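PDB 4RF6: arginine kinase from Anthopleura japonica, which catalyses the reversible transfer of a phosphate group from ATP to L-arginine, giving phospho-L-arginine and ADP. Local coordinates for residues Pro295-Lys298 with Asp302-Asn305; Val512-Ser517 with Asp613-Phe618; Gly520-Gln525 with Cys606-Glu611. All blocks are in the same frame, centred on the assembly; numbering follows the deposited sequence.

Contact 1: residues Pro295-Lys298 with Asp302-Asn305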
ATOM      1  N   PRO A 295     -14.676   5.386  10.804  1.00 40.01           N
ATOM      2  CA  PRO A 295     -16.058   4.956  11.064  1.00 43.74           C
ATOM      3  C   PRO A 295     -16.702   5.688  12.244  1.00 47.16           C
ATOM      4  O   PRO A 295     -17.928   5.804  12.287  1.00 48.80           O
ATOM      5  CB  PRO A 295     -15.910   3.461  11.379  1.00 42.04           C
ATOM      6  CG  PRO A 295     -14.523   3.312  11.878  1.00 40.57           C
ATOM      7  CD  PRO A 295     -13.702   4.320  11.113  1.00 38.77           C
ATOM      8  N   HIS A 296     -15.893   6.178  13.177  1.00 46.61           N
ATOM      9  CA  HIS A 296     -16.414   6.910  14.326  1.00 49.35           C
ATOM     10  C   HIS A 296     -16.801   8.344  13.964  1.00 48.14           C
ATOM     11  O   HIS A 296     -17.862   8.830  14.357  1.00 45.76           O
ATOM     12  CB  HIS A 296     -15.392   6.934  15.468  1.00 52.42           C
ATOM     13  CG  HIS A 296     -15.073   5.585  16.032  1.00 54.95           C
ATOM     14  ND1 HIS A 296     -13.899   4.921  15.750  1.00 56.43           N
ATOM     15  CD2 HIS A 296     -15.771   4.781  16.867  1.00 57.78           C
ATOM     16  CE1 HIS A 296     -13.888   3.763  16.387  1.00 57.59           C
ATOM     17  NE2 HIS A 296     -15.013   3.654  17.072  1.00 58.82           N
ATOM     18  N   ALA A 297     -15.929   9.020  13.222  1.00 46.91           N
ATOM     19  CA  ALA A 297     -16.169  10.402  12.819  1.00 46.70           C
ATOM     20  C   ALA A 297     -17.422  10.516  11.947  1.00 46.33           C
ATOM     21  O   ALA A 297     -18.087  11.554  11.928  1.00 47.33           O
ATOM     22  CB  ALA A 297     -14.952  10.968  12.092  1.00 45.57           C
ATOM     23  N   LYS A 298     -17.734   9.437  11.233  1.00 45.55           N
ATOM     24  CA  LYS A 298     -18.911   9.363  10.369  1.00 47.25           C
ATOM     25  C   LYS A 298     -20.213   9.552  11.153  1.00 48.47           C
ATOM     26  O   LYS A 298     -21.168  10.162  10.663  1.00 47.36           O
ATOM     27  CB  LYS A 298     -18.923   8.016   9.637  1.00 48.08           C
ATOM     28  CG  LYS A 298     -20.150   7.756   8.766  1.00 49.39           C
ATOM     29  CD  LYS A 298     -20.391   8.879   7.763  1.00 50.17           C
ATOM     30  CE  LYS A 298     -21.474   8.504   6.755  1.00 51.41           C
ATOM     31  NZ  LYS A 298     -22.647   7.850   7.405  1.00 53.35           N
ATOM     32  N   ASP A 302     -20.908  16.515  13.738  1.00 50.76           N
ATOM     33  CA  ASP A 302     -20.148  17.577  13.089  1.00 51.07           C
ATOM     34  C   ASP A 302     -19.479  17.061  11.816  1.00 46.04           C
ATOM     35  O   ASP A 302     -18.672  17.762  11.204  1.00 41.97           O
ATOM     36  CB  ASP A 302     -19.094  18.147  14.041  1.00 55.81           C
ATOM     37  CG  ASP A 302     -19.701  18.954  15.178  1.00 62.97           C
ATOM     38  OD1 ASP A 302     -20.933  18.889  15.371  1.00 66.36           O
ATOM     39  OD2 ASP A 302     -18.940  19.654  15.882  1.00 64.90           O
ATOM     40  N   PHE A 303     -19.824  15.836  11.423  1.00 44.72           N
ATOM     41  CA  PHE A 303     -19.249  15.210  10.232  1.00 43.51           C
ATOM     42  C   PHE A 303     -19.556  15.987   8.952  1.00 44.06           C
ATOM     43  O   PHE A 303     -18.640  16.404   8.240  1.00 42.70           O
ATOM     44  CB  PHE A 303     -19.731  13.762  10.089  1.00 42.71           C
ATOM     45  CG  PHE A 303     -19.041  13.005   8.989  1.00 42.63           C
ATOM     46  CD1 PHE A 303     -17.718  12.616   9.129  1.00 42.49           C
ATOM     47  CD2 PHE A 303     -19.710  12.687   7.813  1.00 42.26           C
ATOM     48  CE1 PHE A 303     -17.071  11.922   8.128  1.00 41.47           C
ATOM     49  CE2 PHE A 303     -19.068  11.992   6.800  1.00 42.00           C
ATOM     50  CZ  PHE A 303     -17.747  11.610   6.959  1.00 42.10           C
ATOM     51  N   GLU A 304     -20.840  16.180   8.662  1.00 44.70           N
ATOM     52  CA  GLU A 304     -21.248  16.880   7.444  1.00 46.39           C
ATOM     53  C   GLU A 304     -20.822  18.349   7.460  1.00 44.22           C
ATOM     54  O   GLU A 304     -20.563  18.939   6.410  1.00 44.64           O
ATOM     55  CB  GLU A 304     -22.757  16.759   7.221  1.00 49.03           C
ATOM     56  CG  GLU A 304     -23.223  15.351   6.872  1.00 52.75           C
ATOM     57  CD  GLU A 304     -22.727  14.878   5.511  1.00 55.74           C
ATOM     58  OE1 GLU A 304     -22.487  15.730   4.627  1.00 56.95           O
ATOM     59  OE2 GLU A 304     -22.581  13.651   5.327  1.00 55.65           O
ATOM     60  N   ASN A 305     -20.740  18.926   8.655  1.00 42.17           N
ATOM     61  CA  ASN A 305     -20.276  20.300   8.813  1.00 43.43           C
ATOM     62  C   ASN A 305     -18.823  20.498   8.367  1.00 38.97           C
ATOM     63  O   ASN A 305     -18.484  21.504   7.745  1.00 37.80           O
ATOM     64  CB  ASN A 305     -20.444  20.756  10.266  1.00 48.39           C
ATOM     65  CG  ASN A 305     -21.874  21.156  10.604  1.00 53.34           C
ATOM     66  OD1 ASN A 305     -22.821  20.812   9.895  1.00 55.30           O
ATOM     67  ND2 ASN A 305     -22.032  21.888  11.705  1.00 54.55           N
TER
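F303 has CG anti to its backbone nitrogen (chi1 -173°), and this sends the ring from the start of its helix back over the end of 295-298. K298 also has CG on the far side from its nitrogen (chi1 176°), and a bend at chi2 (54°) then brings CD over the ring. The two segments are a short, weakly bonded helix and the start of helix 303-310. They lie in the connection between strands 286-293 and 312-316 of the antiparallel sheet in the first phosphagen kinase catalytic domain.

The main interaction is CH-pi. CA of K298 lies 3.8 Å from the centroid of the F303 ring and sits over its face. The K298 side chain runs on over that same face, with CD 3.5 Å from CE2 of F303. The aliphatic part of the lysine thus packs on the ring. Its ammonium does not reach the carboxylate of E304: NZ of K298 and OE2 of E304 are 6.2 Å apart, so any attraction is probably weak.

Helix 344-370 packs against both segments. L358 touches F303, L361 touches A297, and E362 accepts hydrogen bonds from A297 N and H296 ND1. A297 meets the ring mainly through its backbone. Its O approaches obliquely and lies 3.0 Å from CD1 of F303, while CB stays 4.4 Å from that same CD1.

Contact 2: residues Val512-Ser517 with Asp613-Phe618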
ATOM      1  N   VAL A 512      17.313  -5.913   1.302  1.00 24.57           N
ATOM      2  CA  VAL A 512      17.524  -6.311  -0.095  1.00 26.99           C
ATOM      3  C   VAL A 512      18.956  -6.014  -0.533  1.00 28.46           C
ATOM      4  O   VAL A 512      19.590  -6.840  -1.191  1.00 30.54           O
ATOM      5  CB  VAL A 512      16.531  -5.623  -1.051  1.00 27.25           C
ATOM      6  CG1 VAL A 512      16.911  -5.879  -2.515  1.00 25.72           C
ATOM      7  CG2 VAL A 512      15.125  -6.119  -0.785  1.00 26.25           C
ATOM      8  N   GLY A 513      19.464  -4.844  -0.146  1.00 27.27           N
ATOM      9  CA  GLY A 513      20.847  -4.480  -0.409  1.00 29.12           C
ATOM     10  C   GLY A 513      21.844  -5.523   0.069  1.00 30.22           C
ATOM     11  O   GLY A 513      22.685  -5.998  -0.707  1.00 29.63           O
ATOM     12  N   VAL A 514      21.748  -5.886   1.346  1.00 27.36           N
ATOM     13  CA  VAL A 514      22.619  -6.909   1.911  1.00 26.91           C
ATOM     14  C   VAL A 514      22.420  -8.248   1.205  1.00 28.03           C
ATOM     15  O   VAL A 514      23.392  -8.901   0.815  1.00 28.87           O
ATOM     16  CB  VAL A 514      22.376  -7.094   3.425  1.00 27.11           C
ATOM     17  CG1 VAL A 514      23.291  -8.171   3.974  1.00 25.08           C
ATOM     18  CG2 VAL A 514      22.596  -5.789   4.171  1.00 24.33           C
ATOM     19  N   LEU A 515      21.160  -8.644   1.023  1.00 23.89           N
ATOM     20  CA  LEU A 515      20.853  -9.951   0.443  1.00 27.92           C
ATOM     21  C   LEU A 515      21.377 -10.095  -0.991  1.00 33.48           C
ATOM     22  O   LEU A 515      21.863 -11.159  -1.377  1.00 33.45           O
ATOM     23  CB  LEU A 515      19.350 -10.245   0.509  1.00 29.74           C
ATOM     24  CG  LEU A 515      18.721 -10.410   1.895  1.00 29.35           C
ATOM     25  CD1 LEU A 515      17.265 -10.822   1.777  1.00 27.06           C
ATOM     26  CD2 LEU A 515      19.496 -11.421   2.723  1.00 28.20           C
ATOM     27  N   SER A 516      21.285  -9.020  -1.769  1.00 34.86           N
ATOM     28  CA  SER A 516      21.738  -9.038  -3.158  1.00 38.68           C
ATOM     29  C   SER A 516      23.268  -9.133  -3.254  1.00 39.25           C
ATOM     30  O   SER A 516      23.812  -9.498  -4.298  1.00 39.75           O
ATOM     31  CB  SER A 516      21.238  -7.792  -3.896  1.00 41.64           C
ATOM     32  OG  SER A 516      21.904  -6.631  -3.434  1.00 44.83           O
ATOM     33  N   SER A 517      23.952  -8.811  -2.160  1.00 39.44           N
ATOM     34  CA  SER A 517      25.413  -8.818  -2.132  1.00 40.51           C
ATOM     35  C   SER A 517      25.954 -10.181  -1.716  1.00 41.52           C
ATOM     36  O   SER A 517      27.165 -10.415  -1.753  1.00 44.38           O
ATOM     37  CB  SER A 517      25.933  -7.763  -1.158  1.00 39.91           C
ATOM     38  OG  SER A 517      25.890  -8.248   0.173  1.00 40.07           O
ATOM     39  N   ASP A 613      23.896  -9.020  10.209  1.00 23.02           N
ATOM     40  CA  ASP A 613      24.126  -8.393  11.506  1.00 22.10           C
ATOM     41  C   ASP A 613      25.223  -7.340  11.388  1.00 19.34           C
ATOM     42  O   ASP A 613      25.049  -6.193  11.796  1.00 19.71           O
ATOM     43  CB  ASP A 613      24.539  -9.460  12.528  1.00 23.22           C
ATOM     44  CG  ASP A 613      24.382  -8.997  13.969  1.00 24.61           C
ATOM     45  OD1 ASP A 613      23.928  -7.856  14.202  1.00 27.63           O
ATOM     46  OD2 ASP A 613      24.693  -9.798  14.871  1.00 25.04           O
ATOM     47  N   LYS A 614      26.354  -7.746  10.822  1.00 20.91           N
ATOM     48  CA  LYS A 614      27.491  -6.856  10.622  1.00 26.52           C
ATOM     49  C   LYS A 614      27.111  -5.608   9.807  1.00 27.54           C
ATOM     50  O   LYS A 614      27.541  -4.496  10.122  1.00 28.84           O
ATOM     51  CB  LYS A 614      28.622  -7.634   9.947  1.00 34.76           C
ATOM     52  CG  LYS A 614      29.683  -6.795   9.263  1.00 40.43           C
ATOM     53  CD  LYS A 614      30.438  -7.646   8.250  1.00 45.03           C
ATOM     54  CE  LYS A 614      31.464  -6.837   7.472  1.00 47.12           C
ATOM     55  NZ  LYS A 614      32.731  -6.645   8.227  1.00 48.67           N
ATOM     56  N   GLN A 615      26.282  -5.783   8.781  1.00 23.36           N
ATOM     57  CA  GLN A 615      25.895  -4.652   7.938  1.00 27.30           C
ATOM     58  C   GLN A 615      24.794  -3.767   8.533  1.00 24.09           C
ATOM     59  O   GLN A 615      24.828  -2.542   8.380  1.00 24.91           O
ATOM     60  CB  GLN A 615      25.488  -5.127   6.541  1.00 30.33           C
ATOM     61  CG  GLN A 615      26.638  -5.679   5.705  1.00 33.97           C
ATOM     62  CD  GLN A 615      26.345  -5.645   4.217  1.00 40.73           C
ATOM     63  OE1 GLN A 615      25.892  -4.631   3.688  1.00 44.00           O
ATOM     64  NE2 GLN A 615      26.599  -6.759   3.534  1.00 43.33           N
ATOM     65  N   LEU A 616      23.831  -4.382   9.215  1.00 18.04           N
ATOM     66  CA  LEU A 616      22.628  -3.660   9.641  1.00 19.68           C
ATOM     67  C   LEU A 616      22.439  -3.548  11.148  1.00 20.63           C
ATOM     68  O   LEU A 616      21.901  -2.550  11.637  1.00 19.35           O
ATOM     69  CB  LEU A 616      21.380  -4.315   9.038  1.00 19.71           C
ATOM     70  CG  LEU A 616      21.338  -4.410   7.514  1.00 22.43           C
ATOM     71  CD1 LEU A 616      20.053  -5.076   7.044  1.00 23.29           C
ATOM     72  CD2 LEU A 616      21.480  -3.035   6.891  1.00 22.67           C
ATOM     73  N   GLY A 617      22.848  -4.580  11.881  1.00 19.45           N
ATOM     74  CA  GLY A 617      22.562  -4.654  13.307  1.00 21.40           C
ATOM     75  C   GLY A 617      21.145  -5.142  13.580  1.00 19.48           C
ATOM     76  O   GLY A 617      20.228  -4.891  12.785  1.00 15.67           O
ATOM     77  N   PHE A 618      20.965  -5.837  14.703  1.00 18.14           N
ATOM     78  CA  PHE A 618      19.655  -6.344  15.115  1.00 18.68           C
ATOM     79  C   PHE A 618      19.211  -5.699  16.421  1.00 19.83           C
ATOM     80  O   PHE A 618      20.047  -5.235  17.199  1.00 17.57           O
ATOM     81  CB  PHE A 618      19.708  -7.862  15.312  1.00 16.79           C
ATOM     82  CG  PHE A 618      20.080  -8.622  14.078  1.00 15.88           C
ATOM     83  CD1 PHE A 618      19.592  -8.239  12.835  1.00 19.09           C
ATOM     84  CD2 PHE A 618      20.927  -9.719  14.157  1.00 16.67           C
ATOM     85  CE1 PHE A 618      19.942  -8.947  11.687  1.00 22.33           C
ATOM     86  CE2 PHE A 618      21.276 -10.430  13.021  1.00 19.34           C
ATOM     87  CZ  PHE A 618      20.789 -10.044  11.782  1.00 19.67           C
TER
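Q615 and V514 approach from opposite directions and meet side chain to side chain. CB of Q615 is the first atom to touch, 3.8 Å from CG2 of V514. CG lies beside the backbone N (chi1 -69°), and the chain then runs extended, which carries the amide across the two valine methyls. CD of Q615 packs against both branches, closer to CG2. At the tip the two ends divide: OE1 lies 3.5 Å from CG2 of V514, and NE2 lies 3.6 Å from CG1. The same NE2 is 3.7 Å from OG of S517, which is a contact and not a bond. Its polar partner is OE2 of E611, one turn back on the same helix.

The hydroxyl of S517 is turned back on its own backbone and donates to V514 O, with OG and O 2.7 Å apart. V514 O also accepts from S517 N, so two bonds grip it. L616 adds an apolar contact on the same valine branch, its CG 3.8 Å from CG2 of V514. Deeper in, I612 touches V514 and L515, and L515 rests on V579 and I581. This is helix-on-helix packing over one face of the antiparallel sheet, as in the phosphagen kinase catalytic domain.

Contact 3: residues Gly520-Gln525 with Cys606-Glu611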
ATOM      1  N   GLY A 520      28.471 -17.006  -3.148  1.00 41.18           N
ATOM      2  CA  GLY A 520      28.553 -18.430  -2.887  1.00 40.73           C
ATOM      3  C   GLY A 520      27.191 -19.090  -2.955  1.00 39.08           C
ATOM      4  O   GLY A 520      26.372 -18.750  -3.811  1.00 39.39           O
ATOM      5  N   ASP A 521      26.940 -20.022  -2.038  1.00 35.98           N
ATOM      6  CA  ASP A 521      25.676 -20.750  -2.020  1.00 37.21           C
ATOM      7  C   ASP A 521      24.536 -19.894  -1.468  1.00 33.91           C
ATOM      8  O   ASP A 521      23.385 -20.330  -1.446  1.00 39.82           O
ATOM      9  CB  ASP A 521      25.808 -22.048  -1.218  1.00 39.93           C
ATOM     10  CG  ASP A 521      26.118 -21.802   0.245  1.00 44.71           C
ATOM     11  OD1 ASP A 521      26.648 -20.718   0.568  1.00 42.54           O
ATOM     12  OD2 ASP A 521      25.844 -22.697   1.075  1.00 49.61           O
ATOM     13  N   LEU A 522      24.861 -18.680  -1.024  1.00 27.78           N
ATOM     14  CA  LEU A 522      23.851 -17.755  -0.503  1.00 28.15           C
ATOM     15  C   LEU A 522      23.313 -16.787  -1.560  1.00 31.13           C
ATOM     16  O   LEU A 522      22.329 -16.081  -1.323  1.00 30.35           O
ATOM     17  CB  LEU A 522      24.395 -16.971   0.692  1.00 26.97           C
ATOM     18  CG  LEU A 522      24.570 -17.748   1.996  1.00 27.07           C
ATOM     19  CD1 LEU A 522      25.049 -16.846   3.123  1.00 25.70           C
ATOM     20  CD2 LEU A 522      23.267 -18.436   2.373  1.00 25.96           C
ATOM     21  N   ALA A 523      23.956 -16.753  -2.724  1.00 30.79           N
ATOM     22  CA  ALA A 523      23.518 -15.884  -3.815  1.00 30.19           C
ATOM     23  C   ALA A 523      22.115 -16.263  -4.271  1.00 31.97           C
ATOM     24  O   ALA A 523      21.774 -17.446  -4.335  1.00 34.11           O
ATOM     25  CB  ALA A 523      24.486 -15.961  -4.980  1.00 33.55           C
ATOM     26  N   GLY A 524      21.303 -15.258  -4.589  1.00 35.09           N
ATOM     27  CA  GLY A 524      19.927 -15.498  -4.979  1.00 35.68           C
ATOM     28  C   GLY A 524      19.215 -14.261  -5.485  1.00 37.03           C
ATOM     29  O   GLY A 524      19.847 -13.254  -5.810  1.00 39.22           O
ATOM     30  N   GLN A 525      17.889 -14.330  -5.541  1.00 37.86           N
ATOM     31  CA  GLN A 525      17.103 -13.232  -6.083  1.00 40.17           C
ATOM     32  C   GLN A 525      15.954 -12.823  -5.164  1.00 31.79           C
ATOM     33  O   GLN A 525      15.436 -13.630  -4.382  1.00 25.84           O
ATOM     34  CB  GLN A 525      16.563 -13.607  -7.459  1.00 48.57           C
ATOM     35  CG  GLN A 525      15.748 -14.873  -7.444  1.00 55.89           C
ATOM     36  CD  GLN A 525      16.479 -16.049  -8.051  1.00 63.97           C
ATOM     37  OE1 GLN A 525      17.688 -15.990  -8.295  1.00 67.09           O
ATOM     38  NE2 GLN A 525      15.747 -17.129  -8.308  1.00 65.54           N
ATOM     39  N   CYS A 606      24.233 -19.243   9.980  1.00 20.51           N
ATOM     40  CA  CYS A 606      25.124 -18.313  10.660  1.00 20.18           C
ATOM     41  C   CYS A 606      25.861 -17.396   9.696  1.00 22.39           C
ATOM     42  O   CYS A 606      25.992 -16.202   9.950  1.00 19.21           O
ATOM     43  CB  CYS A 606      26.130 -19.072  11.515  1.00 20.70           C
ATOM     44  SG  CYS A 606      25.453 -19.651  13.081  1.00 23.45           S
ATOM     45  N   ARG A 607      26.360 -17.962   8.600  1.00 26.06           N
ATOM     46  CA  ARG A 607      27.045 -17.176   7.578  1.00 29.21           C
ATOM     47  C   ARG A 607      26.154 -16.040   7.074  1.00 28.48           C
ATOM     48  O   ARG A 607      26.589 -14.891   6.955  1.00 27.35           O
ATOM     49  CB  ARG A 607      27.488 -18.080   6.422  1.00 31.49           C
ATOM     50  CG  ARG A 607      28.744 -18.896   6.743  1.00 32.62           C
ATOM     51  CD  ARG A 607      28.863 -20.135   5.869  1.00 31.91           C
ATOM     52  NE  ARG A 607      28.518 -19.840   4.485  1.00 38.32           N
ATOM     53  CZ  ARG A 607      27.852 -20.669   3.691  1.00 40.56           C
ATOM     54  NH1 ARG A 607      27.463 -21.854   4.142  1.00 39.08           N
ATOM     55  NH2 ARG A 607      27.580 -20.312   2.446  1.00 43.59           N
ATOM     56  N   ALA A 608      24.893 -16.359   6.809  1.00 26.64           N
ATOM     57  CA  ALA A 608      23.949 -15.367   6.313  1.00 21.68           C
ATOM     58  C   ALA A 608      23.532 -14.362   7.386  1.00 20.14           C
ATOM     59  O   ALA A 608      23.495 -13.156   7.136  1.00 21.54           O
ATOM     60  CB  ALA A 608      22.739 -16.047   5.733  1.00 19.83           C
ATOM     61  N   VAL A 609      23.198 -14.851   8.576  1.00 20.99           N
ATOM     62  CA  VAL A 609      22.711 -13.960   9.631  1.00 20.44           C
ATOM     63  C   VAL A 609      23.815 -13.037  10.151  1.00 20.18           C
ATOM     64  O   VAL A 609      23.581 -11.855  10.401  1.00 19.86           O
ATOM     65  CB  VAL A 609      22.058 -14.745  10.781  1.00 18.45           C
ATOM     66  CG1 VAL A 609      21.737 -13.828  11.956  1.00 16.42           C
ATOM     67  CG2 VAL A 609      20.795 -15.429  10.287  1.00 20.49           C
ATOM     68  N   ASN A 610      25.022 -13.568  10.297  1.00 18.75           N
ATOM     69  CA  ASN A 610      26.136 -12.757  10.781  1.00 18.84           C
ATOM     70  C   ASN A 610      26.524 -11.632   9.815  1.00 16.59           C
ATOM     71  O   ASN A 610      26.904 -10.536  10.238  1.00 17.71           O
ATOM     72  CB  ASN A 610      27.339 -13.644  11.108  1.00 20.25           C
ATOM     73  CG  ASN A 610      27.131 -14.457  12.374  1.00 22.24           C
ATOM     74  OD1 ASN A 610      26.416 -14.027  13.281  1.00 21.56           O
ATOM     75  ND2 ASN A 610      27.743 -15.640  12.439  1.00 19.39           N
ATOM     76  N   GLU A 611      26.425 -11.904   8.521  1.00 18.57           N
ATOM     77  CA  GLU A 611      26.717 -10.890   7.514  1.00 21.54           C
ATOM     78  C   GLU A 611      25.697  -9.753   7.588  1.00 23.28           C
ATOM     79  O   GLU A 611      26.057  -8.578   7.532  1.00 25.26           O
ATOM     80  CB  GLU A 611      26.722 -11.512   6.114  1.00 24.59           C
ATOM     81  CG  GLU A 611      27.045 -10.523   5.005  1.00 33.24           C
ATOM     82  CD  GLU A 611      28.379  -9.828   5.217  1.00 40.46           C
ATOM     83  OE1 GLU A 611      29.334 -10.495   5.671  1.00 42.51           O
ATOM     84  OE2 GLU A 611      28.468  -8.612   4.935  1.00 41.96           O
TER
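L522 and A608 make the firm apolar contact here. CD1 of L522 lies 3.6 Å from CB of A608 and 3.7 Å from its CA, so one leucine methyl rests on the helix surface at a small side chain. CD2 stands farther off, 4.2 Å from that CB. L522 has CG beside its backbone N (chi1 -72°), and this turns the branched end to the helix.

Closer to the surface, D521 faces R607. OD1 of D521 and NH2 of R607 are modelled too close together. The pair is therefore a salt bridge of uncertain geometry, modelled with the carboxylate at the guanidinium edge and the two planes nearly coplanar. The arginine chain bends at chi3 (42°) on its way to the acid. L522 directly follows D521 and A608 directly follows R607, so the charged and apolar pairs lie side by side.

Around these groups, F577 of strand 577-581 touches both L522 and A608. N572 ND2 bonds to D521 O in the short 3-10 turn, while R604 NE gives D521 OD2 a long, weak ion pair. N610 ND2 bonds to M462 O and anchors the helix to the loop that carries M462. The turn leads into edge strand 524-528, so the contact ties the entry to that strand to helix 598-616, which packs across the antiparallel sheet of the phosphagen kinase catalytic domain.

In the fold
Contacts 2 and 3 belong to the second catalytic domain and share helix 598-616. Their centres are about 10 Å apart, and they join where F618 packs on V609. Contact 1 sits in the first catalytic domain, on the other side of the chain's centre, with its centre about 46 Å from that of contact 2. It is local, joining neighbouring segments, whereas the other two link parts far apart in sequence. Contact 1 is mostly buried and relies on an aromatic face. Contacts 2 and 3 are partly buried. Each sets apolar side chains, with V514 buried in one and L522 and A608 in the other, beside more exposed polar groups, an amide in contact 2 and a charged pair in contact 3.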